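Local structure of putative amidohydrolase (Unidentified, 3FEQ) at residues C[6-11]-C[25-30]; C[19-24]-C[381-386]; C[68-73]-C[323-328]; C[240-245]-C[261-266]; C[303-308]-C[339-344]. The protein probably works as a zinc-dependent prolidase of the amidohydrolase superfamily, hydrolysing dipeptides whose second residue is proline. All coordinates share one frame; numbering follows the deposited sequence.

Contact 1 (C[6-11]-C[25-30]); sequences TVLQGG and HHVVID
Leu8 and Val27 form one hydrogen-bonded pair in the antiparallel pairing of strands 5-9 and 20-30, part of the small β-sheet domain that accompanies the barrel in many amidohydrolases. The compact end of this pairing runs from Thr6 to Leu8. Thr6 N gives its hydrogen to Ile29 O at 2.8 Å, and Ile29 N returns one to Thr6 O. Val27 N reaches Leu8 O nearly straight (169°), whereas the bond from Leu8 N to Val27 O is more bent, at 142°. Leu8 and Val27 lie side by side on one face of the sheet, with Leu8 CB 3.6 Å from Val27 CG1, and Ile29 extends the same apolar patch. On the other face Val7 CG2 rests 3.9 Å from Val28 CG1. Strand 48-51 takes the far edge of strand 5-9, which buries Leu8 further.

Beyond Leu8 the pairing loosens. The register slips by one residue before Gly11, a β bulge, and both backbone bonds between Gly11 and His25 are weak. Gly10 takes a positive phi as the chain turns its corner. His25 directs ND1 to Glu23 O, while His26, partly exposed, keeps its CG anti to the carbonyl carbon (chi1 -57°), which lays a face of the imidazole against Gln9 and Gly10. There Gly10 N sits over the centre of the His26 ring, 3.6 Å above its plane.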
# COMPACT_ATOMS: atom_id res chain seq x y z
N THR C 6 -12.80 23.05 54.14
CA THR C 6 -11.52 23.67 54.48
C THR C 6 -11.64 25.19 54.59
O THR C 6 -12.44 25.80 53.88
CB THR C 6 -10.43 23.30 53.45
OG1 THR C 6 -10.26 21.88 53.44
CG2 THR C 6 -9.09 23.95 53.78
N VAL C 7 -10.86 25.78 55.48
CA VAL C 7 -10.83 27.23 55.62
C VAL C 7 -9.40 27.75 55.64
O VAL C 7 -8.61 27.39 56.52
CB VAL C 7 -11.54 27.68 56.90
CG1 VAL C 7 -11.34 29.17 57.12
CG2 VAL C 7 -13.02 27.33 56.84
N LEU C 8 -9.08 28.61 54.69
CA LEU C 8 -7.93 29.49 54.83
C LEU C 8 -8.36 30.72 55.61
O LEU C 8 -9.19 31.49 55.13
CB LEU C 8 -7.41 29.94 53.47
CG LEU C 8 -6.82 28.94 52.48
CD1 LEU C 8 -6.18 27.76 53.18
CD2 LEU C 8 -7.87 28.47 51.49
N GLN C 9 -7.79 30.91 56.80
CA GLN C 9 -8.28 31.92 57.73
C GLN C 9 -7.34 33.11 57.92
O GLN C 9 -6.14 32.95 58.12
CB GLN C 9 -8.63 31.29 59.07
CG GLN C 9 -7.61 30.31 59.59
CD GLN C 9 -8.13 29.55 60.79
OE1 GLN C 9 -9.34 29.41 60.99
NE2 GLN C 9 -7.20 29.04 61.61
N GLY C 10 -7.92 34.31 57.84
CA GLY C 10 -7.22 35.55 58.14
C GLY C 10 -6.23 35.95 57.08
O GLY C 10 -5.25 36.66 57.36
N GLY C 11 -6.48 35.51 55.85
CA GLY C 11 -5.62 35.81 54.71
C GLY C 11 -5.89 37.18 54.13
O GLY C 11 -6.95 37.77 54.37
N HIS C 25 -9.48 38.49 55.43
CA HIS C 25 -10.62 37.76 54.91
C HIS C 25 -10.35 36.27 54.92
O HIS C 25 -9.27 35.81 54.56
CB HIS C 25 -10.95 38.20 53.49
CG HIS C 25 -11.74 39.46 53.42
ND1 HIS C 25 -11.27 40.66 53.91
CD2 HIS C 25 -12.96 39.72 52.89
CE1 HIS C 25 -12.17 41.60 53.69
NE2 HIS C 25 -13.20 41.06 53.08
N HIS C 26 -11.35 35.52 55.36
CA HIS C 26 -11.30 34.07 55.36
C HIS C 26 -11.86 33.57 54.03
O HIS C 26 -12.72 34.21 53.43
CB HIS C 26 -12.13 33.51 56.53
CG HIS C 26 -11.71 34.01 57.88
ND1 HIS C 26 -11.34 33.16 58.90
CD2 HIS C 26 -11.63 35.26 58.38
CE1 HIS C 26 -11.03 33.87 59.97
NE2 HIS C 26 -11.19 35.15 59.68
N VAL C 27 -11.37 32.43 53.57
CA VAL C 27 -11.93 31.80 52.39
C VAL C 27 -12.28 30.33 52.64
O VAL C 27 -11.43 29.54 53.05
CB VAL C 27 -11.03 31.96 51.15
CG1 VAL C 27 -9.59 32.03 51.56
CG2 VAL C 27 -11.25 30.83 50.15
N VAL C 28 -13.54 30.00 52.42
CA VAL C 28 -14.09 28.72 52.83
C VAL C 28 -14.33 27.79 51.65
O VAL C 28 -15.14 28.07 50.76
CB VAL C 28 -15.41 28.89 53.59
CG1 VAL C 28 -15.85 27.56 54.17
CG2 VAL C 28 -15.25 29.92 54.68
N ILE C 29 -13.62 26.67 51.66
CA ILE C 29 -13.67 25.70 50.57
C ILE C 29 -14.58 24.56 50.97
O ILE C 29 -14.38 23.96 52.03
CB ILE C 29 -12.27 25.08 50.31
CG1 ILE C 29 -11.17 26.14 50.24
CG2 ILE C 29 -12.29 24.23 49.08
CD1 ILE C 29 -11.33 27.14 49.14
N ASP C 30 -15.55 24.23 50.12
CA ASP C 30 -16.30 22.98 50.26
C ASP C 30 -16.20 22.11 49.01
O ASP C 30 -16.61 22.52 47.92
CB ASP C 30 -17.77 23.23 50.62
CG ASP C 30 -18.52 21.95 51.01
OD1 ASP C 30 -19.51 21.61 50.33
OD2 ASP C 30 -18.12 21.29 52.01

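Contact 2 (C[19-24]-C[381-386]); sequences GVLLEH and DGNPLE
Leu21 and Asn383 pass alongside one another, pointing in contrary senses, the leucine reaching out from strand 20-30 and the asparagine from the loop that follows strand 377-380. The leading branch of the leucine lies against the amide: Leu21 CD1 is 3.8 Å from Asn383 CG, and OD1 is the amide atom turned to it. The asparagine is extended, with CG anti to its backbone N (chi1 171°), and its oxygen also accepts a weak hydrogen bond from Leu385 N, two residues further on, at 3.4 Å. That bond has the connectivity of an Asx turn. The backbone bond from Glu386 N to Asn383 O, 3.2 Å long, closes a type I turn through Pro384 and Leu385 around the same residues.

This turn carries Leu385 toward the other segment, at a point where strand 20-30 begins with a G1 β bulge at Gly19 and Val20. Leu385 CD2 lies 3.4 Å from Gly19 O and 4.1 Å from Val20 CA, so one methyl packs on the backbone of the bulge. No hydrogen bond joins the two segments, and the contact lies at the surface of the chain. Leu21 and Leu385 both also pack on Leu14 of strand 11-15, and Leu385 touches Leu349 of helix 345-351, a helix that belongs to the barrel side of the molecule.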
# COMPACT_ATOMS: atom_id res chain seq x y z
N GLY C 19 -7.90 45.49 42.26
CA GLY C 19 -6.45 45.68 42.36
C GLY C 19 -5.99 45.96 43.77
O GLY C 19 -5.02 46.68 43.97
N VAL C 20 -6.67 45.37 44.73
CA VAL C 20 -6.38 45.60 46.14
C VAL C 20 -6.41 44.30 46.93
O VAL C 20 -7.17 43.38 46.60
CB VAL C 20 -7.38 46.59 46.77
CG1 VAL C 20 -6.94 48.03 46.53
CG2 VAL C 20 -8.78 46.37 46.23
N LEU C 21 -5.57 44.23 47.97
CA LEU C 21 -5.67 43.17 48.98
C LEU C 21 -6.88 43.43 49.86
O LEU C 21 -7.22 44.57 50.12
CB LEU C 21 -4.41 43.15 49.84
CG LEU C 21 -3.12 42.60 49.21
CD1 LEU C 21 -2.08 42.35 50.30
CD2 LEU C 21 -3.39 41.32 48.43
N LEU C 22 -7.54 42.36 50.30
CA LEU C 22 -8.59 42.47 51.31
C LEU C 22 -8.16 41.78 52.59
O LEU C 22 -8.34 40.57 52.73
CB LEU C 22 -9.90 41.86 50.80
CG LEU C 22 -10.45 42.35 49.46
CD1 LEU C 22 -11.82 41.74 49.19
CD2 LEU C 22 -10.51 43.87 49.42
N GLU C 23 -7.59 42.53 53.53
CA GLU C 23 -6.92 41.92 54.67
C GLU C 23 -7.88 41.18 55.58
O GLU C 23 -9.08 41.45 55.59
CB GLU C 23 -6.09 42.93 55.47
CG GLU C 23 -6.66 44.33 55.50
CD GLU C 23 -6.13 45.18 54.36
OE1 GLU C 23 -6.96 45.72 53.60
OE2 GLU C 23 -4.89 45.28 54.22
N HIS C 24 -7.34 40.17 56.26
CA HIS C 24 -8.07 39.34 57.22
C HIS C 24 -9.39 38.76 56.73
O HIS C 24 -10.30 38.53 57.52
CB HIS C 24 -8.24 40.08 58.55
CG HIS C 24 -6.94 40.35 59.23
ND1 HIS C 24 -6.34 39.45 60.08
CD2 HIS C 24 -6.08 41.39 59.11
CE1 HIS C 24 -5.18 39.94 60.49
NE2 HIS C 24 -5.00 41.12 59.92
N ASP C 381 3.85 34.42 50.79
CA ASP C 381 4.49 35.12 51.90
C ASP C 381 4.97 36.51 51.47
O ASP C 381 6.12 36.69 51.07
CB ASP C 381 5.67 34.28 52.42
CG ASP C 381 6.33 34.88 53.66
OD1 ASP C 381 5.62 35.19 54.63
OD2 ASP C 381 7.58 34.99 53.67
N GLY C 382 4.09 37.49 51.56
CA GLY C 382 4.43 38.83 51.11
C GLY C 382 3.37 39.33 50.16
O GLY C 382 2.41 38.62 49.88
N ASN C 383 3.55 40.54 49.65
CA ASN C 383 2.54 41.16 48.83
C ASN C 383 3.05 41.45 47.43
O ASN C 383 3.89 42.32 47.23
CB ASN C 383 2.04 42.44 49.50
CG ASN C 383 1.15 43.25 48.61
OD1 ASN C 383 0.18 42.72 48.06
ND2 ASN C 383 1.48 44.52 48.42
N PRO C 384 2.53 40.71 46.44
CA PRO C 384 2.99 40.80 45.05
C PRO C 384 2.64 42.14 44.44
O PRO C 384 3.35 42.63 43.55
CB PRO C 384 2.22 39.67 44.36
CG PRO C 384 1.01 39.47 45.18
CD PRO C 384 1.45 39.73 46.59
N LEU C 385 1.58 42.76 44.94
CA LEU C 385 1.12 44.02 44.41
C LEU C 385 2.16 45.12 44.59
O LEU C 385 2.12 46.12 43.88
CB LEU C 385 -0.21 44.41 45.06
CG LEU C 385 -1.41 44.65 44.14
CD1 LEU C 385 -1.30 43.81 42.89
CD2 LEU C 385 -2.73 44.37 44.85
N GLU C 386 3.11 44.92 45.49
CA GLU C 386 4.20 45.87 45.69
C GLU C 386 5.59 45.32 45.42
O GLU C 386 6.47 46.03 44.95
CB GLU C 386 4.16 46.45 47.09
CG GLU C 386 3.73 47.90 47.11
CD GLU C 386 2.88 48.23 48.32
OE1 GLU C 386 1.72 48.66 48.13
OE2 GLU C 386 3.37 48.04 49.45

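Contact 3 (C[68-73]-C[323-328]); sequences VLASNA and DLLGEM
Ala70 and Gly326 bring two loops together through one backbone hydrogen bond, Gly326 N to Ala70 O at 3.0 Å, fairly straight at the hydrogen (157°) but arriving 32° out of the carbonyl plane. Both loops border the metal centre of the amidohydrolase (β/α)8 barrel: residues 68-73 follow strand 56-66 and the zinc ligands His65 and His67, and residues 323-328 begin with Asp323, a ligand of the same zinc. An inverse γ turn centred on Ala70 sharply redirects the first loop beside the second. Gly326, with its positive phi, lets the second loop pass close to Asn72, their CA atoms being 3.8 Å apart.

Side chains add apolar packing to this bond. Leu325 points toward the first loop and its two branches span it from Ala70 to Ala73: its CD2 touches Ala70 CB at 4.0 Å, while its CD1 lies 3.7 Å from Ala73 O. The same side chain comes within about 6 Å of a bound zinc, so the packing borders the metal centre. Met328 approaches from the other end of its loop. A bend at its last torsion (chi3 -84°) swings the terminal methyl back, and Met328 CE meets Ala73 CB at 3.7 Å; the thioether chain packs further on Phe287 and on Ala279 of helix 274-282. A water bridges the backbone of one loop to a side chain of the other, accepting from Ala73 N at 2.7 Å and donating to Glu327 OE1 at 2.9 Å.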
# COMPACT_ATOMS: atom_id res chain seq x y z
N VAL C 68 5.13 20.89 28.25
CA VAL C 68 5.38 20.00 29.37
C VAL C 68 6.29 18.85 29.00
O VAL C 68 7.05 18.39 29.83
CB VAL C 68 4.07 19.40 29.83
CG1 VAL C 68 4.33 18.27 30.81
CG2 VAL C 68 3.18 20.48 30.40
N LEU C 69 6.20 18.38 27.76
CA LEU C 69 7.00 17.25 27.32
C LEU C 69 8.38 17.60 26.75
O LEU C 69 9.20 16.71 26.49
CB LEU C 69 6.20 16.43 26.32
CG LEU C 69 5.28 15.47 27.06
CD1 LEU C 69 4.02 15.31 26.29
CD2 LEU C 69 5.97 14.11 27.26
N ALA C 70 8.64 18.89 26.59
CA ALA C 70 9.93 19.37 26.10
C ALA C 70 11.03 19.18 27.15
O ALA C 70 11.46 20.14 27.79
CB ALA C 70 9.83 20.82 25.69
N SER C 71 11.48 17.94 27.31
CA SER C 71 12.44 17.63 28.34
C SER C 71 13.88 17.90 27.93
O SER C 71 14.78 17.84 28.77
CB SER C 71 12.29 16.18 28.80
OG SER C 71 12.69 15.29 27.80
N ASN C 72 14.12 18.19 26.64
CA ASN C 72 15.36 18.85 26.23
C ASN C 72 15.25 19.87 25.09
O ASN C 72 14.38 19.76 24.24
CB ASN C 72 16.49 17.85 26.01
CG ASN C 72 16.50 17.28 24.62
OD1 ASN C 72 17.16 17.80 23.72
ND2 ASN C 72 15.76 16.20 24.45
N ALA C 73 16.18 20.82 25.08
CA ALA C 73 16.09 22.05 24.29
C ALA C 73 16.15 21.85 22.77
O ALA C 73 15.74 22.71 22.00
CB ALA C 73 17.17 23.03 24.73
N ASP C 323 7.05 29.14 27.62
CA ASP C 323 7.57 28.42 26.46
C ASP C 323 9.02 27.99 26.67
O ASP C 323 9.82 28.01 25.74
CB ASP C 323 7.44 29.27 25.19
CG ASP C 323 7.56 28.46 23.90
OD1 ASP C 323 6.96 27.37 23.80
OD2 ASP C 323 8.20 28.96 22.95
N LEU C 324 9.36 27.59 27.88
CA LEU C 324 10.73 27.17 28.16
C LEU C 324 10.98 25.71 27.79
O LEU C 324 10.09 24.87 27.88
CB LEU C 324 11.08 27.44 29.62
CG LEU C 324 11.05 28.91 30.02
CD1 LEU C 324 10.74 29.04 31.49
CD2 LEU C 324 12.35 29.63 29.65
N LEU C 325 12.20 25.41 27.36
CA LEU C 325 12.56 24.05 26.95
C LEU C 325 13.64 23.50 27.85
O LEU C 325 14.51 24.25 28.31
CB LEU C 325 13.06 24.02 25.50
CG LEU C 325 12.26 24.87 24.51
CD1 LEU C 325 12.96 24.88 23.17
CD2 LEU C 325 10.79 24.43 24.40
N GLY C 326 13.58 22.20 28.11
CA GLY C 326 14.65 21.50 28.80
C GLY C 326 14.89 22.02 30.21
O GLY C 326 13.95 22.32 30.94
N GLU C 327 16.16 22.13 30.58
CA GLU C 327 16.50 22.49 31.94
C GLU C 327 16.23 23.97 32.21
O GLU C 327 16.07 24.38 33.36
CB GLU C 327 17.95 22.14 32.25
CG GLU C 327 18.85 22.20 31.04
CD GLU C 327 18.83 20.92 30.22
OE1 GLU C 327 18.33 20.96 29.08
OE2 GLU C 327 19.32 19.88 30.71
N MET C 328 16.10 24.75 31.14
CA MET C 328 15.63 26.12 31.24
C MET C 328 14.19 26.23 31.76
O MET C 328 13.62 27.33 31.82
CB MET C 328 15.77 26.82 29.89
CG MET C 328 17.21 27.05 29.45
SD MET C 328 17.28 27.64 27.76
CE MET C 328 17.18 26.11 26.85
O HOH W 1 18.50 20.25 26.29

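Contact 4 (C[240-245]-C[261-266]); sequences RAVRCG and KLMHEH
The His266 imidazole has Val242 O over one face, 4.2 Å above the plane and displaced toward the rim, while Leu262 O lies in its plane at the edge. That edge is bonded: His266 ND1 donates to Leu262 O at 3.0 Å. The backbone N of His266 reaches the same oxygen from the opposite face of the carbonyl plane, so two donors grip this oxygen, and the ND1 bond restrains the rotation of the ring. The second flat group, the Arg243 guanidinium, lies over Arg240 CA of its own helix, and Leu262 CD2 approaches it obliquely, 4.4 Å from Arg243 NE. Its charge has a long, weak ion pair with Glu211.

Val242 makes the apolar part of the contact. Its CG1, anti to the backbone N (chi1 -179°), meets His266 CB at 3.8 Å. The other methyl turns to the methionine, Val242 CG2 resting 3.8 Å from Met263 CG, where the two side chains cross at about a right angle. Gly245 then ends the first helix in a Schellman motif and releases the chain toward strand 248-254. Two successive helices packed side by side, joined through the strand beneath them, are characteristic of the outer layer of a (β/α)8 barrel.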
# COMPACT_ATOMS: atom_id res chain seq x y z
N ARG C 240 -2.98 38.15 9.07
CA ARG C 240 -3.72 37.17 8.28
C ARG C 240 -4.32 36.05 9.13
O ARG C 240 -5.47 35.64 8.91
CB ARG C 240 -2.87 36.62 7.13
CG ARG C 240 -1.56 36.02 7.56
CD ARG C 240 -0.75 35.63 6.36
NE ARG C 240 -0.37 34.23 6.44
CZ ARG C 240 -0.81 33.29 5.62
NH1 ARG C 240 -0.40 32.03 5.78
NH2 ARG C 240 -1.64 33.59 4.62
N ALA C 241 -3.56 35.60 10.14
CA ALA C 241 -4.06 34.62 11.10
C ALA C 241 -5.33 35.10 11.77
O ALA C 241 -6.31 34.36 11.85
CB ALA C 241 -3.00 34.31 12.14
N VAL C 242 -5.31 36.35 12.22
CA VAL C 242 -6.46 36.95 12.88
C VAL C 242 -7.63 37.14 11.92
O VAL C 242 -8.77 36.85 12.26
CB VAL C 242 -6.11 38.27 13.57
CG1 VAL C 242 -7.32 38.85 14.26
CG2 VAL C 242 -5.01 38.04 14.56
N ARG C 243 -7.33 37.54 10.69
CA ARG C 243 -8.34 37.66 9.64
C ARG C 243 -9.04 36.34 9.33
O ARG C 243 -10.19 36.31 8.92
CB ARG C 243 -7.72 38.22 8.35
CG ARG C 243 -8.04 39.69 8.10
CD ARG C 243 -7.46 40.19 6.79
NE ARG C 243 -6.08 40.66 6.97
CZ ARG C 243 -5.00 40.07 6.43
NH1 ARG C 243 -5.14 39.01 5.64
NH2 ARG C 243 -3.79 40.56 6.68
N CYS C 244 -8.32 35.25 9.55
CA CYS C 244 -8.85 33.92 9.32
C CYS C 244 -9.59 33.40 10.52
O CYS C 244 -10.24 32.36 10.45
CB CYS C 244 -7.70 32.98 9.01
SG CYS C 244 -7.11 33.22 7.36
N GLY C 245 -9.45 34.09 11.65
CA GLY C 245 -10.28 33.85 12.82
C GLY C 245 -9.62 33.11 13.97
O GLY C 245 -10.32 32.51 14.79
N LYS C 261 -4.05 46.70 16.37
CA LYS C 261 -5.36 47.33 16.27
C LYS C 261 -6.37 46.32 15.72
O LYS C 261 -7.46 46.19 16.25
CB LYS C 261 -5.28 48.56 15.36
CG LYS C 261 -5.98 49.84 15.86
CD LYS C 261 -6.20 50.84 14.69
CE LYS C 261 -6.05 52.32 15.04
NZ LYS C 261 -7.35 53.04 15.11
N LEU C 262 -5.96 45.58 14.69
CA LEU C 262 -6.79 44.52 14.11
C LEU C 262 -7.10 43.41 15.11
O LEU C 262 -8.21 42.88 15.12
CB LEU C 262 -6.11 43.91 12.89
CG LEU C 262 -6.91 42.91 12.07
CD1 LEU C 262 -8.07 43.61 11.36
CD2 LEU C 262 -5.99 42.27 11.06
N MET C 263 -6.12 43.07 15.93
CA MET C 263 -6.29 42.10 16.99
C MET C 263 -7.32 42.54 18.03
O MET C 263 -8.20 41.77 18.41
CB MET C 263 -4.95 41.80 17.67
CG MET C 263 -4.48 40.38 17.47
SD MET C 263 -2.87 40.06 18.19
CE MET C 263 -1.98 41.43 17.49
N HIS C 264 -7.21 43.79 18.48
CA HIS C 264 -8.17 44.34 19.44
C HIS C 264 -9.58 44.33 18.88
O HIS C 264 -10.53 44.00 19.58
CB HIS C 264 -7.77 45.76 19.84
CG HIS C 264 -8.86 46.51 20.53
ND1 HIS C 264 -9.33 46.17 21.79
CD2 HIS C 264 -9.60 47.58 20.14
CE1 HIS C 264 -10.28 47.01 22.15
NE2 HIS C 264 -10.46 47.87 21.16
N GLU C 265 -9.70 44.64 17.60
CA GLU C 265 -10.99 44.71 16.94
C GLU C 265 -11.69 43.36 16.90
O GLU C 265 -12.87 43.24 17.18
CB GLU C 265 -10.79 45.21 15.51
CG GLU C 265 -11.74 46.29 15.08
CD GLU C 265 -11.17 47.08 13.92
OE1 GLU C 265 -9.96 46.93 13.66
OE2 GLU C 265 -11.92 47.88 13.30
N HIS C 266 -10.94 42.33 16.54
CA HIS C 266 -11.50 41.00 16.44
C HIS C 266 -11.67 40.30 17.79
O HIS C 266 -12.30 39.25 17.88
CB HIS C 266 -10.63 40.15 15.53
CG HIS C 266 -10.86 40.39 14.08
ND1 HIS C 266 -10.22 41.39 13.38
CD2 HIS C 266 -11.65 39.75 13.18
CE1 HIS C 266 -10.60 41.35 12.12
NE2 HIS C 266 -11.47 40.37 11.97

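Contact 5 (C[303-308]-C[339-344]); sequences KGRESL and RAEVLG
Leu308 overlaps Val342, its CB 4.1 Å from Val342 CG1 and its CD2 4.2 Å from Val342 CB. The valine fork has two uses: CG1, anti to the backbone N (chi1 176°), faces Leu308, while CG2 is turned to the aliphatic part of Arg305. Leu343 continues the apolar seam, with its CD1 4.4 Å from Leu308 CG and its CD2 4.0 Å from Leu308 O. Leu308 CD2 also lies 4.4 Å from Arg339 CA, but the polar end of Arg339 is engaged away from this seam, in a salt bridge with Glu335. The contact thus sets helix 302-314, one of the helices surrounding the barrel strands in this amidohydrolase fold, against the end of helix 335-340 and the short connection to Gly344, the N-cap of helix 345-351.

A charged pair flanks this apolar packing. Arg305 leaves its helix extended and bends at chi3 (-91°), passing beside Val342 before its guanidinium meets Glu341. In one of two deposited conformers of Arg305, NH2 makes a salt bridge with Glu341 OE1 at 3.1 Å, the guanidinium and carboxylate planes lying only 17° apart; the pairing may therefore be only partly populated. The carboxylate oxygen nevertheless approaches the guanidinium obliquely, and no hydrogen bond is formed between them. Such chemistry implies that the buried Leu308 and its apolar neighbours probably provide the steadier part of the contact, with the ion pair, at a more solvent-accessible edge, adding a weaker attraction.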
# COMPACT_ATOMS: atom_id res chain seq x y z
N LYS C 303 12.64 43.48 20.07
CA LYS C 303 11.30 44.04 20.00
C LYS C 303 10.35 43.43 21.03
O LYS C 303 9.20 43.87 21.16
CB LYS C 303 10.73 43.88 18.59
CG LYS C 303 10.69 45.16 17.78
CD LYS C 303 12.00 45.45 17.08
CE LYS C 303 11.97 46.82 16.42
NZ LYS C 303 13.13 47.04 15.53
N GLY C 304 10.82 42.43 21.76
CA GLY C 304 9.99 41.70 22.70
C GLY C 304 9.35 42.60 23.74
O GLY C 304 8.12 42.72 23.82
N ARG C 305 10.20 43.25 24.54
CA ARG C 305 9.76 44.17 25.58
C ARG C 305 8.90 45.28 24.97
O ARG C 305 7.81 45.60 25.46
CB ARG C 305 10.98 44.76 26.30
CG ARG C 305 10.74 45.13 27.75
CD ARG C 305 12.03 45.43 28.50
NE ARG C 305 12.59 44.25 29.16
CZ ARG C 305 12.22 43.80 30.36
NH1 ARG C 305 12.79 42.71 30.87
NH2 ARG C 305 11.26 44.42 31.04
N GLU C 306 9.37 45.83 23.85
CA GLU C 306 8.68 46.89 23.13
C GLU C 306 7.24 46.53 22.76
O GLU C 306 6.33 47.36 22.89
CB GLU C 306 9.48 47.25 21.87
CG GLU C 306 9.20 48.63 21.31
CD GLU C 306 9.85 48.87 19.95
OE1 GLU C 306 9.14 49.30 19.03
OE2 GLU C 306 11.07 48.64 19.81
N SER C 307 7.03 45.29 22.32
CA SER C 307 5.74 44.86 21.77
C SER C 307 4.65 44.90 22.83
O SER C 307 3.49 45.20 22.55
CB SER C 307 5.85 43.43 21.23
OG SER C 307 6.17 42.52 22.28
N LEU C 308 5.05 44.59 24.06
CA LEU C 308 4.17 44.66 25.22
C LEU C 308 3.43 45.99 25.25
O LEU C 308 2.21 46.02 25.39
CB LEU C 308 4.99 44.48 26.49
CG LEU C 308 4.95 43.10 27.16
CD1 LEU C 308 4.95 41.93 26.17
CD2 LEU C 308 6.08 42.97 28.16
N ARG C 339 7.37 41.16 32.78
CA ARG C 339 6.13 41.83 32.44
C ARG C 339 5.80 42.97 33.40
O ARG C 339 5.23 43.99 32.98
CB ARG C 339 4.99 40.83 32.39
CG ARG C 339 5.16 39.85 31.29
CD ARG C 339 3.85 39.29 30.92
NE ARG C 339 3.99 38.20 29.99
CZ ARG C 339 3.03 37.81 29.16
NH1 ARG C 339 1.88 38.46 29.14
NH2 ARG C 339 3.23 36.78 28.37
N ALA C 340 6.18 42.81 34.66
CA ALA C 340 5.96 43.84 35.66
C ALA C 340 6.80 45.08 35.33
O ALA C 340 6.36 46.20 35.56
CB ALA C 340 6.30 43.33 37.03
N GLU C 341 7.97 44.87 34.77
CA GLU C 341 8.90 45.96 34.53
C GLU C 341 8.42 46.88 33.43
O GLU C 341 8.93 47.97 33.26
CB GLU C 341 10.28 45.43 34.18
CG GLU C 341 11.11 44.99 35.37
CD GLU C 341 12.35 44.23 34.96
OE1 GLU C 341 12.76 44.34 33.78
OE2 GLU C 341 12.92 43.51 35.81
N VAL C 342 7.46 46.42 32.64
CA VAL C 342 7.01 47.24 31.53
C VAL C 342 5.62 47.75 31.82
O VAL C 342 5.39 48.95 31.77
CB VAL C 342 7.03 46.48 30.21
CG1 VAL C 342 6.45 47.34 29.10
CG2 VAL C 342 8.45 46.06 29.88
N LEU C 343 4.70 46.83 32.12
CA LEU C 343 3.35 47.18 32.55
C LEU C 343 3.35 47.02 34.07
O LEU C 343 4.25 46.42 34.61
CB LEU C 343 2.33 46.25 31.89
CG LEU C 343 2.69 45.74 30.49
CD1 LEU C 343 2.01 44.42 30.20
CD2 LEU C 343 2.39 46.74 29.37
N GLY C 344 2.37 47.57 34.77
CA GLY C 344 2.37 47.44 36.23
C GLY C 344 2.43 45.98 36.66
O GLY C 344 2.08 45.10 35.88

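Overall arrangement
From the N terminus, contact 1 closes a short loop between the first strands of the small β domain. Contact 2 opens within that loop, at residues 19-24, so the two cross; they touch where Gly10 meets His24. Contact 2 closes only at residues 381-386, tying the N-terminal strands to the chain's return from the barrel, and its long loop contains contacts 3, 4 and 5. Contact 3 joins two loops next to ligands of one zinc site and spans contact 4, a local helix-to-helix closure. Contact 5 follows contact 4 in series but crosses contact 3, since residues 323-328 fall between its segments. Contacts 2 and 5 approach to about 7 Å between nearest atoms.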